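Local coordinates for inactive poly [ADP-ribose] polymerase RCD1 (Arabidopsis thaliana, PDB 5NGO), which is an inactive member of the poly(ADP-ribose) polymerase family from a plant, targeted by a downy mildew effector that suppresses immunity by binding to it, at residues L7-V12 against P176-R181. Numbering follows the deposited sequence.
Sequences LDKDAV and PEFVVR
The backbone oxygen of L7 accepts a hydrogen bond from water 1 at 3.1 Å. Separately, CZ of the F178 ring makes a close contact with L7 O at 3.3 Å, the oxygen approaching the rim of the ring close to its plane, where the slightly positive ring hydrogens would favour it. The same water donates a weak hydrogen bond to E177 OE2, 3.4 Å away, and so links, though weakly on the E177 side, the chain just before helix 9-19 to strand 174-182. E177 OE2 also forms a salt bridge with R127, which probably holds the carboxylate as an anion.

Apolar contact centres on V12 and F178. CG2 of V12 lies over the middle of one ring face, 3.6 Å from the centroid of F178 and only 8° off the ring normal, a CH-pi contact. With CG1 of V12 anti to its backbone N (chi1 174°), the two methyls divide the work: CG2 covers the ring, while CG1 reaches CG2 of V180 at 3.8 Å. K9 adds its CG at the ring edge, 4.2 Å from F178 CE2, and its aliphatic chain crosses the phenylalanine at about a right angle.

D8 fixes the start of the helix: A11 N-H points at D8 OD1 nearly in line with the D8 C-O bond, with A11 N 3.0 Å from OD1 and an N-H...O angle of 157°. V31 and L125, from the strands flanking 174-182, also touch V12, and W66 lies against both V12 and V180. The backbones of E177 and F178 both hydrogen-bond to L125 on strand 121-129, the mark of a classic beta bulge. An N-capped helix thus packs its buried valine over this bulged strand, on the central sheet of the poly(ADP-ribose) polymerase catalytic domain.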
ATOM      1  N   LEU A   7      11.139   3.208   9.526  1.00 70.77           N
ATOM      2  CA  LEU A   7      12.302   3.341   8.613  1.00 69.74           C
ATOM      3  C   LEU A   7      12.602   4.804   8.446  1.00 68.75           C
ATOM      4  O   LEU A   7      11.747   5.621   8.650  1.00 72.23           O
ATOM      5  CB  LEU A   7      11.981   2.810   7.217  1.00 68.57           C
ATOM      6  CG  LEU A   7      11.537   1.379   7.010  1.00 69.57           C
ATOM      7  CD1 LEU A   7      10.562   1.369   5.835  1.00 66.90           C
ATOM      8  CD2 LEU A   7      12.702   0.439   6.797  1.00 70.67           C
ATOM      9  N   ASP A   8      13.832   5.122   8.091  1.00 67.42           N
ATOM     10  CA  ASP A   8      14.177   6.488   7.709  1.00 67.41           C
ATOM     11  C   ASP A   8      13.978   6.660   6.201  1.00 63.97           C
ATOM     12  O   ASP A   8      13.718   5.701   5.463  1.00 58.46           O
ATOM     13  CB  ASP A   8      15.577   6.911   8.210  1.00 72.11           C
ATOM     14  CG  ASP A   8      16.717   6.053   7.674  1.00 75.33           C
ATOM     15  OD1 ASP A   8      16.610   5.471   6.568  1.00 79.14           O
ATOM     16  OD2 ASP A   8      17.748   5.976   8.386  1.00 82.00           O
ATOM     17  N   LYS A   9      14.086   7.911   5.760  1.00 59.67           N
ATOM     18  CA  LYS A   9      13.814   8.259   4.368  1.00 58.08           C
ATOM     19  C   LYS A   9      14.817   7.620   3.404  1.00 57.00           C
ATOM     20  O   LYS A   9      14.417   7.199   2.325  1.00 54.40           O
ATOM     21  CB  LYS A   9      13.757   9.776   4.222  1.00 59.97           C
ATOM     22  CG  LYS A   9      12.526  10.368   4.933  1.00 60.33           C
ATOM     23  CD  LYS A   9      12.358  11.860   4.706  1.00 62.51           C
ATOM     24  CE  LYS A   9      13.207  12.655   5.674  1.00 64.21           C
ATOM     25  NZ  LYS A   9      12.781  12.521   7.094  1.00 67.11           N
ATOM     26  N   ASP A  10      16.088   7.519   3.794  1.00 58.35           N
ATOM     27  CA  ASP A  10      17.116   6.837   2.980  1.00 59.88           C
ATOM     28  C   ASP A  10      16.804   5.367   2.693  1.00 55.51           C
ATOM     29  O   ASP A  10      17.021   4.903   1.576  1.00 57.64           O
ATOM     30  CB  ASP A  10      18.512   6.934   3.614  1.00 63.57           C
ATOM     31  CG  ASP A  10      19.164   8.276   3.373  1.00 68.93           C
ATOM     32  OD1 ASP A  10      19.228   8.712   2.195  1.00 73.63           O
ATOM     33  OD2 ASP A  10      19.624   8.906   4.358  1.00 75.02           O
ATOM     34  N   ALA A  11      16.310   4.645   3.694  1.00 51.75           N
ATOM     35  CA  ALA A  11      15.940   3.241   3.506  1.00 50.29           C
ATOM     36  C   ALA A  11      14.776   3.082   2.521  1.00 47.77           C
ATOM     37  O   ALA A  11      14.761   2.143   1.728  1.00 49.94           O
ATOM     38  CB  ALA A  11      15.606   2.595   4.839  1.00 50.35           C
ATOM     39  N   VAL A  12      13.824   4.017   2.569  1.00 46.09           N
ATOM     40  CA  VAL A  12      12.660   4.000   1.691  1.00 43.87           C
ATOM     41  C   VAL A  12      13.139   4.235   0.270  1.00 45.43           C
ATOM     42  O   VAL A  12      12.741   3.511  -0.640  1.00 43.18           O
ATOM     43  CB  VAL A  12      11.621   5.092   2.063  1.00 43.82           C
ATOM     44  CG1 VAL A  12      10.479   5.165   1.056  1.00 42.65           C
ATOM     45  CG2 VAL A  12      11.072   4.926   3.438  1.00 44.26           C
ATOM     46  N   PRO A 176      -0.763   5.013   5.400  1.00 39.16           N
ATOM     47  CA  PRO A 176       0.127   5.685   4.453  1.00 38.58           C
ATOM     48  C   PRO A 176       1.172   6.484   5.152  1.00 38.17           C
ATOM     49  O   PRO A 176       0.830   7.339   5.916  1.00 39.86           O
ATOM     50  CB  PRO A 176      -0.812   6.602   3.647  1.00 40.00           C
ATOM     51  CG  PRO A 176      -2.174   6.365   4.150  1.00 41.00           C
ATOM     52  CD  PRO A 176      -2.094   5.636   5.437  1.00 39.84           C
ATOM     53  N   GLU A 177       2.436   6.197   4.913  1.00 38.70           N
ATOM     54  CA  GLU A 177       3.496   6.796   5.705  1.00 40.59           C
ATOM     55  C   GLU A 177       4.447   7.674   4.933  1.00 39.91           C
ATOM     56  O   GLU A 177       4.838   8.724   5.415  1.00 43.81           O
ATOM     57  CB  GLU A 177       4.287   5.695   6.425  1.00 42.49           C
ATOM     58  CG  GLU A 177       5.168   6.242   7.538  1.00 44.13           C
ATOM     59  CD  GLU A 177       5.777   5.231   8.400  1.00 45.03           C
ATOM     60  OE1 GLU A 177       5.785   4.042   8.032  1.00 46.53           O
ATOM     61  OE2 GLU A 177       6.294   5.617   9.470  1.00 46.60           O
ATOM     62  N   PHE A 178       4.852   7.236   3.746  1.00 37.37           N
ATOM     63  CA  PHE A 178       5.877   7.916   2.954  1.00 36.93           C
ATOM     64  C   PHE A 178       5.388   8.150   1.525  1.00 36.64           C
ATOM     65  O   PHE A 178       4.663   7.327   0.997  1.00 34.43           O
ATOM     66  CB  PHE A 178       7.138   7.107   2.885  1.00 35.69           C
ATOM     67  CG  PHE A 178       7.840   6.891   4.204  1.00 35.05           C
ATOM     68  CD1 PHE A 178       7.530   5.814   4.994  1.00 36.30           C
ATOM     69  CD2 PHE A 178       8.921   7.680   4.552  1.00 36.16           C
ATOM     70  CE1 PHE A 178       8.222   5.597   6.209  1.00 36.23           C
ATOM     71  CE2 PHE A 178       9.614   7.483   5.721  1.00 36.48           C
ATOM     72  CZ  PHE A 178       9.295   6.426   6.567  1.00 35.88           C
ATOM     73  N   VAL A 179       5.766   9.285   0.945  1.00 39.08           N
ATOM     74  CA  VAL A 179       5.527   9.577  -0.459  1.00 40.87           C
ATOM     75  C   VAL A 179       6.862   9.634  -1.192  1.00 40.97           C
ATOM     76  O   VAL A 179       7.769  10.373  -0.783  1.00 43.30           O
ATOM     77  CB  VAL A 179       4.808  10.925  -0.670  1.00 44.30           C
ATOM     78  CG1 VAL A 179       4.563  11.170  -2.146  1.00 44.73           C
ATOM     79  CG2 VAL A 179       3.479  10.934   0.081  1.00 45.75           C
ATOM     80  N   VAL A 180       6.973   8.868  -2.279  1.00 41.44           N
ATOM     81  CA  VAL A 180       8.154   8.869  -3.127  1.00 42.73           C
ATOM     82  C   VAL A 180       7.773   9.548  -4.432  1.00 43.68           C
ATOM     83  O   VAL A 180       6.854   9.086  -5.118  1.00 44.71           O
ATOM     84  CB  VAL A 180       8.644   7.425  -3.406  1.00 42.65           C
ATOM     85  CG1 VAL A 180       9.813   7.440  -4.396  1.00 43.56           C
ATOM     86  CG2 VAL A 180       9.074   6.751  -2.114  1.00 41.36           C
ATOM     87  N   ARG A 181       8.469  10.645  -4.750  1.00 43.60           N
ATOM     88  CA  ARG A 181       8.305  11.350  -6.016  1.00 44.17           C
ATOM     89  C   ARG A 181       9.369  10.879  -6.987  1.00 43.28           C
ATOM     90  O   ARG A 181      10.550  10.875  -6.651  1.00 42.01           O
ATOM     91  CB  ARG A 181       8.451  12.857  -5.818  1.00 46.74           C
ATOM     92  CG  ARG A 181       7.360  13.454  -4.965  1.00 48.96           C
ATOM     93  CD  ARG A 181       7.520  14.953  -4.785  1.00 51.52           C
ATOM     94  NE  ARG A 181       6.574  15.408  -3.770  1.00 52.90           N
ATOM     95  CZ  ARG A 181       6.310  16.668  -3.472  1.00 56.66           C
ATOM     96  NH1 ARG A 181       6.862  17.667  -4.150  1.00 60.88           N
ATOM     97  NH2 ARG A 181       5.433  16.929  -2.507  1.00 58.60           N
TER
HETATM   98  O   HOH W   1       9.465   5.621  10.742  1.00 53.43           O